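Local coordinates for protein C2 toxin component I (PDB 2J3X) that probably transfers ADP-ribose from NAD+ to actin as the enzymatic component of the binary C2 toxin, at residues A[38-43]-A[82-87]; A[284-289]-A[391-396]. The protein carries 2 engineered substitutions. All coordinates share one frame; numbering follows the deposited sequence.

Contact 1: residues A[38-43]-A[82-87]. With SO4 (sulfate ion), chain M.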
loop_
_atom_site.group_PDB
_atom_site.type_symbol
_atom_site.label_atom_id
_atom_site.label_comp_id
_atom_site.label_asym_id
_atom_site.label_seq_id
_atom_site.Cartn_x
_atom_site.Cartn_y
_atom_site.Cartn_z
ATOM N N GLU A 38 11.492 -17.455 18.063
ATOM C CA GLU A 38 10.466 -17.707 19.076
ATOM C C GLU A 38 10.202 -16.499 19.972
ATOM O O GLU A 38 9.051 -16.190 20.266
ATOM C CB GLU A 38 10.835 -18.925 19.955
ATOM C CG GLU A 38 10.810 -20.234 19.181
ATOM C CD GLU A 38 10.808 -21.476 20.102
ATOM O OE1 GLU A 38 10.568 -21.315 21.319
ATOM O OE2 GLU A 38 11.023 -22.600 19.598
ATOM N N VAL A 39 11.266 -15.837 20.409
ATOM C CA VAL A 39 11.124 -14.665 21.271
ATOM C C VAL A 39 10.347 -13.607 20.495
ATOM O O VAL A 39 9.381 -13.034 21.009
ATOM C CB VAL A 39 12.481 -14.127 21.732
ATOM C CG1 VAL A 39 12.327 -12.765 22.446
ATOM C CG2 VAL A 39 13.176 -15.149 22.627
ATOM N N ALA A 40 10.705 -13.423 19.222
ATOM C CA ALA A 40 10.039 -12.388 18.400
ATOM C C ALA A 40 8.567 -12.691 18.200
ATOM O O ALA A 40 7.718 -11.808 18.331
ATOM C CB ALA A 40 10.755 -12.267 17.047
ATOM N N VAL A 41 8.244 -13.948 17.884
ATOM C CA VAL A 41 6.865 -14.351 17.659
ATOM C C VAL A 41 6.035 -14.339 18.971
ATOM O O VAL A 41 4.875 -13.896 18.991
ATOM C CB VAL A 41 6.803 -15.741 16.982
ATOM C CG1 VAL A 41 5.394 -16.395 17.157
ATOM C CG2 VAL A 41 7.217 -15.622 15.542
ATOM N N ASN A 42 6.634 -14.822 20.055
ATOM C CA ASN A 42 5.958 -14.869 21.361
ATOM C C ASN A 42 5.523 -13.516 21.858
ATOM O O ASN A 42 4.522 -13.406 22.561
ATOM C CB ASN A 42 6.918 -15.391 22.412
ATOM C CG ASN A 42 6.822 -16.869 22.593
ATOM O OD1 ASN A 42 7.777 -17.494 23.081
ATOM N ND2 ASN A 42 5.670 -17.437 22.270
ATOM N N GLN A 43 6.303 -12.489 21.542
ATOM C CA GLN A 43 5.973 -11.160 21.985
ATOM C C GLN A 43 4.665 -10.684 21.335
ATOM O O GLN A 43 4.014 -9.798 21.872
ATOM C CB GLN A 43 7.127 -10.200 21.726
ATOM C CG GLN A 43 8.332 -10.416 22.661
ATOM C CD GLN A 43 9.394 -9.378 22.446
ATOM O OE1 GLN A 43 9.339 -8.285 23.018
ATOM N NE2 GLN A 43 10.348 -9.684 21.598
ATOM N N VAL A 82 10.913 -7.729 13.284
ATOM C CA VAL A 82 10.172 -7.861 11.997
ATOM C C VAL A 82 10.853 -8.905 11.098
ATOM O O VAL A 82 10.169 -9.789 10.514
ATOM C CB VAL A 82 10.024 -6.507 11.254
ATOM C CG1 VAL A 82 9.576 -6.651 9.762
ATOM C CG2 VAL A 82 9.096 -5.534 12.056
ATOM N N GLU A 83 12.175 -8.825 10.948
ATOM C CA GLU A 83 12.862 -9.793 10.076
ATOM C C GLU A 83 12.695 -11.228 10.605
ATOM O O GLU A 83 12.513 -12.174 9.819
ATOM C CB GLU A 83 14.325 -9.392 9.985
ATOM C CG GLU A 83 14.518 -8.055 9.214
ATOM C CD GLU A 83 15.941 -7.482 9.290
ATOM O OE1 GLU A 83 16.695 -7.911 10.171
ATOM O OE2 GLU A 83 16.269 -6.625 8.417
ATOM N N ARG A 84 12.767 -11.390 11.924
ATOM C CA ARG A 84 12.622 -12.727 12.543
ATOM C C ARG A 84 11.233 -13.326 12.376
ATOM O O ARG A 84 11.087 -14.539 12.200
ATOM C CB ARG A 84 13.025 -12.679 14.017
ATOM C CG ARG A 84 14.576 -12.589 14.173
ATOM C CD ARG A 84 14.994 -12.141 15.565
ATOM N NE ARG A 84 16.432 -11.827 15.566
ATOM C CZ ARG A 84 17.029 -11.048 16.480
ATOM N NH1 ARG A 84 16.333 -10.523 17.515
ATOM N NH2 ARG A 84 18.342 -10.801 16.370
ATOM N N ILE A 85 10.217 -12.470 12.458
ATOM C CA ILE A 85 8.818 -12.887 12.232
ATOM C C ILE A 85 8.691 -13.310 10.764
ATOM O O ILE A 85 8.099 -14.342 10.444
ATOM C CB ILE A 85 7.802 -11.785 12.652
ATOM C CG1 ILE A 85 7.806 -11.606 14.170
ATOM C CG2 ILE A 85 6.366 -12.177 12.215
ATOM C CD1 ILE A 85 7.165 -10.251 14.624
ATOM N N ARG A 86 9.231 -12.519 9.843
ATOM C CA ARG A 86 9.186 -12.872 8.423
ATOM C C ARG A 86 9.823 -14.212 8.190
ATOM O O ARG A 86 9.283 -15.040 7.423
ATOM C CB ARG A 86 9.925 -11.831 7.563
ATOM C CG ARG A 86 9.214 -10.485 7.472
ATOM C CD ARG A 86 10.094 -9.623 6.571
ATOM N NE ARG A 86 9.717 -8.207 6.585
ATOM C CZ ARG A 86 10.499 -7.222 6.137
ATOM N NH1 ARG A 86 11.732 -7.481 5.667
ATOM N NH2 ARG A 86 10.037 -5.977 6.162
ATOM N N GLU A 87 10.980 -14.405 8.816
ATOM C CA GLU A 87 11.723 -15.661 8.678
ATOM C C GLU A 87 10.957 -16.844 9.276
ATOM O O GLU A 87 10.926 -17.929 8.653
ATOM C CB GLU A 87 13.091 -15.514 9.332
ATOM C CG GLU A 87 14.014 -16.689 9.205
ATOM C CD GLU A 87 15.364 -16.480 9.934
ATOM O OE1 GLU A 87 15.652 -15.364 10.410
ATOM O OE2 GLU A 87 16.147 -17.445 10.035
HETATM S S SO4 M . 15.167 -6.698 5.177
HETATM O O1 SO4 M . 14.647 -6.281 6.527
HETATM O O2 SO4 M . 15.432 -8.129 5.291
HETATM O O3 SO4 M . 14.119 -6.527 4.165
HETATM O O4 SO4 M . 16.390 -5.966 4.834
#
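Ala40 and Arg84 meet through their first side-chain carbons, CB to CB at 3.8 Å, each pointing at the opposing helix. This is the closest pair between 38-43 and 82-87, and the small alanine is consistent with a helix axis separation of 8.5 Å. Beyond CB, the extended chain of Arg84 leaves the contact; its guanidinium has a long, weak ion pair with Asp81. Ile85 reaches in through its longer branch. With CG1 beside the backbone N (chi1 -68°), that branch rises to helix 35-42, where Ile85 CG1 lies 4.2 Å from Ala40 CB and 4.3 Å from Val41 CG2, touching both residues. The terminal Ile85 CD1 comes within 4.1 Å of Ala40 O, which is hydrogen-bonded to Tyr49 OH of helix 47-59.

The sulfate interacts with other residues of 82-87. Arg86 NH1 donates to sulfate O3 at 3.0 Å, in the guanidinium plane but bent to 137° at the hydrogen. Glu83 OE2 lies 2.5 Å from sulfate O1, a very close approach of two oxygens. Lys72 and Lys224 also bond the ion, which probably came from the crystallisation liquor.

Val41 packs on Trp29 and Phe30 of helix 15-30, while Ile85 packs on Ile53 of helix 47-59. The two segment axes cross at -98°, so contact is confined to a short patch, a nearly perpendicular helix crossing within the N-terminal helical layer of an ADP-ribosyltransferase-type domain.

Contact 2: residues A[284-289]-A[391-396]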
loop_
_atom_site.group_PDB
_atom_site.type_symbol
_atom_site.label_atom_id
_atom_site.label_comp_id
_atom_site.label_asym_id
_atom_site.label_seq_id
_atom_site.Cartn_x
_atom_site.Cartn_y
_atom_site.Cartn_z
ATOM N N SER A 284 4.842 10.673 -27.977
ATOM C CA SER A 284 4.961 9.615 -28.973
ATOM C C SER A 284 5.929 8.516 -28.431
ATOM O O SER A 284 5.599 7.314 -28.401
ATOM C CB SER A 284 5.546 10.244 -30.281
ATOM O OG SER A 284 5.566 9.311 -31.313
ATOM N N ALA A 285 7.098 8.942 -27.944
ATOM C CA ALA A 285 8.086 7.987 -27.395
ATOM C C ALA A 285 7.505 7.208 -26.249
ATOM O O ALA A 285 7.724 5.977 -26.132
ATOM C CB ALA A 285 9.339 8.714 -26.911
ATOM N N LEU A 286 6.788 7.905 -25.363
ATOM C CA LEU A 286 6.236 7.238 -24.159
ATOM C C LEU A 286 5.090 6.271 -24.526
ATOM O O LEU A 286 4.705 5.429 -23.703
ATOM C CB LEU A 286 5.788 8.256 -23.084
ATOM C CG LEU A 286 6.936 9.074 -22.496
ATOM C CD1 LEU A 286 6.296 10.115 -21.497
ATOM C CD2 LEU A 286 7.924 8.081 -21.813
ATOM N N SER A 287 4.572 6.369 -25.758
ATOM C CA SER A 287 3.518 5.466 -26.239
ATOM C C SER A 287 4.103 4.261 -26.952
ATOM O O SER A 287 3.356 3.349 -27.292
ATOM C CB SER A 287 2.589 6.180 -27.241
ATOM O OG SER A 287 1.946 7.283 -26.602
ATOM N N VAL A 288 5.428 4.218 -27.136
ATOM C CA VAL A 288 6.031 3.101 -27.906
ATOM C C VAL A 288 5.915 1.756 -27.148
ATOM O O VAL A 288 5.588 0.704 -27.754
ATOM C CB VAL A 288 7.474 3.443 -28.346
ATOM C CG1 VAL A 288 8.272 2.192 -28.801
ATOM C CG2 VAL A 288 7.466 4.552 -29.475
ATOM N N LYS A 289 6.108 1.788 -25.825
ATOM C CA LYS A 289 6.056 0.570 -25.039
ATOM C C LYS A 289 5.270 0.871 -23.737
ATOM O O LYS A 289 5.860 1.156 -22.700
ATOM C CB LYS A 289 7.500 0.081 -24.792
ATOM C CG LYS A 289 7.624 -1.286 -24.214
ATOM C CD LYS A 289 8.993 -2.003 -24.610
ATOM C CE LYS A 289 8.630 -3.465 -24.411
ATOM N NZ LYS A 289 9.788 -4.275 -24.118
ATOM N N LEU A 391 8.692 7.423 -16.299
ATOM C CA LEU A 391 8.183 8.728 -16.729
ATOM C C LEU A 391 6.778 8.571 -17.291
ATOM O O LEU A 391 6.569 7.782 -18.236
ATOM C CB LEU A 391 9.136 9.350 -17.777
ATOM C CG LEU A 391 8.644 10.698 -18.336
ATOM C CD1 LEU A 391 8.758 11.668 -17.226
ATOM C CD2 LEU A 391 9.545 11.138 -19.512
ATOM N N LEU A 392 5.828 9.319 -16.737
ATOM C CA LEU A 392 4.440 9.206 -17.221
ATOM C C LEU A 392 4.115 10.298 -18.228
ATOM O O LEU A 392 4.605 11.438 -18.088
ATOM C CB LEU A 392 3.447 9.333 -16.035
ATOM C CG LEU A 392 3.653 8.362 -14.870
ATOM C CD1 LEU A 392 2.520 8.542 -13.854
ATOM C CD2 LEU A 392 3.607 6.938 -15.375
ATOM N N ASN A 393 3.215 9.968 -19.155
ATOM C CA ASN A 393 2.751 10.933 -20.145
ATOM C C ASN A 393 2.117 12.157 -19.466
ATOM O O ASN A 393 1.595 12.077 -18.304
ATOM C CB ASN A 393 1.773 10.266 -21.086
ATOM C CG ASN A 393 1.559 11.056 -22.350
ATOM O OD1 ASN A 393 2.446 11.824 -22.763
ATOM N ND2 ASN A 393 0.398 10.849 -22.993
ATOM N N LYS A 394 2.226 13.300 -20.152
ATOM C CA LYS A 394 1.580 14.546 -19.668
ATOM C C LYS A 394 0.061 14.288 -19.514
ATOM O O LYS A 394 -0.504 13.417 -20.189
ATOM C CB LYS A 394 1.847 15.675 -20.682
ATOM C CG LYS A 394 1.234 15.377 -22.074
ATOM C CD LYS A 394 1.663 16.312 -23.254
ATOM C CE LYS A 394 0.918 15.801 -24.532
ATOM N NZ LYS A 394 -0.510 16.141 -24.419
ATOM N N ASN A 395 -0.579 15.062 -18.647
ATOM C CA ASN A 395 -2.011 14.905 -18.396
ATOM C C ASN A 395 -2.368 13.564 -17.729
ATOM O O ASN A 395 -3.471 13.090 -17.914
ATOM C CB ASN A 395 -2.813 15.048 -19.707
ATOM C CG ASN A 395 -2.694 16.429 -20.323
ATOM O OD1 ASN A 395 -2.890 17.408 -19.644
ATOM N ND2 ASN A 395 -2.398 16.501 -21.628
ATOM N N SER A 396 -1.454 12.922 -17.011
ATOM C CA SER A 396 -1.831 11.672 -16.314
ATOM C C SER A 396 -2.561 12.073 -15.023
ATOM O O SER A 396 -1.961 12.686 -14.122
ATOM C CB SER A 396 -0.575 10.833 -15.963
ATOM O OG SER A 396 0.038 10.278 -17.153
#
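The end of helix 273-286 rests against the central strand of a three-stranded antiparallel sheet, and a single leucine carries the helix side of the joint. Leu286 points its side chain at the strand and lays both methyls along one side of the 391-393 backbone. Leu286 CD2 lies 3.8 Å from Leu391 O; Leu286 CD1 lies 3.9 Å from Leu392 C and equally far from Asn393 N. Leu391 answers with CG anti to its own backbone N (chi1 177°), and Leu391 CD2 lies 3.9 Å from Leu286 CD1, the two side chains crossing at about a right angle.

Strand 389-392 opens with the last glutamate of a Glu-Gln-Glu sequence, the E-x-E signature of this ADP-ribosyltransferase family, and its neighbour 347-350 carries the Ser-Thr-Ser sequence. Leu391 also packs on Leu249 and Tyr252 of helix 243-254, whereas Leu392 points away from the helix end and its side chain touches Ser347 and Thr349.

Asn393 OD1 is 4.4 Å from Leu286 CD1 but hydrogen-bonds Ser283 OG, tying the loop to the helix a turn earlier. Asn393 O accepts a hydrogen bond from Ser396 OG at 2.6 Å, the donor tilted 30° from the carbonyl plane.

In the fold
Both contacts are buried and similar in size, 155 and 159 Å², yet they share no secondary-structure element and lie on opposite sides of the chain's centre, their own centres about 44 Å apart. Contact 1 joins two helices and is made mainly between apolar side-chain carbons. Contact 2 joins a helix end to a strand, where methyls rest partly on backbone atoms. Each falls in a different one of the chain's two ADP-ribosyltransferase-like regions. The sequence signature beside contact 2 is consistent with the second region holding the active site, whereas contact 1 has charged groups elsewhere on one of its helices, which bind an anion.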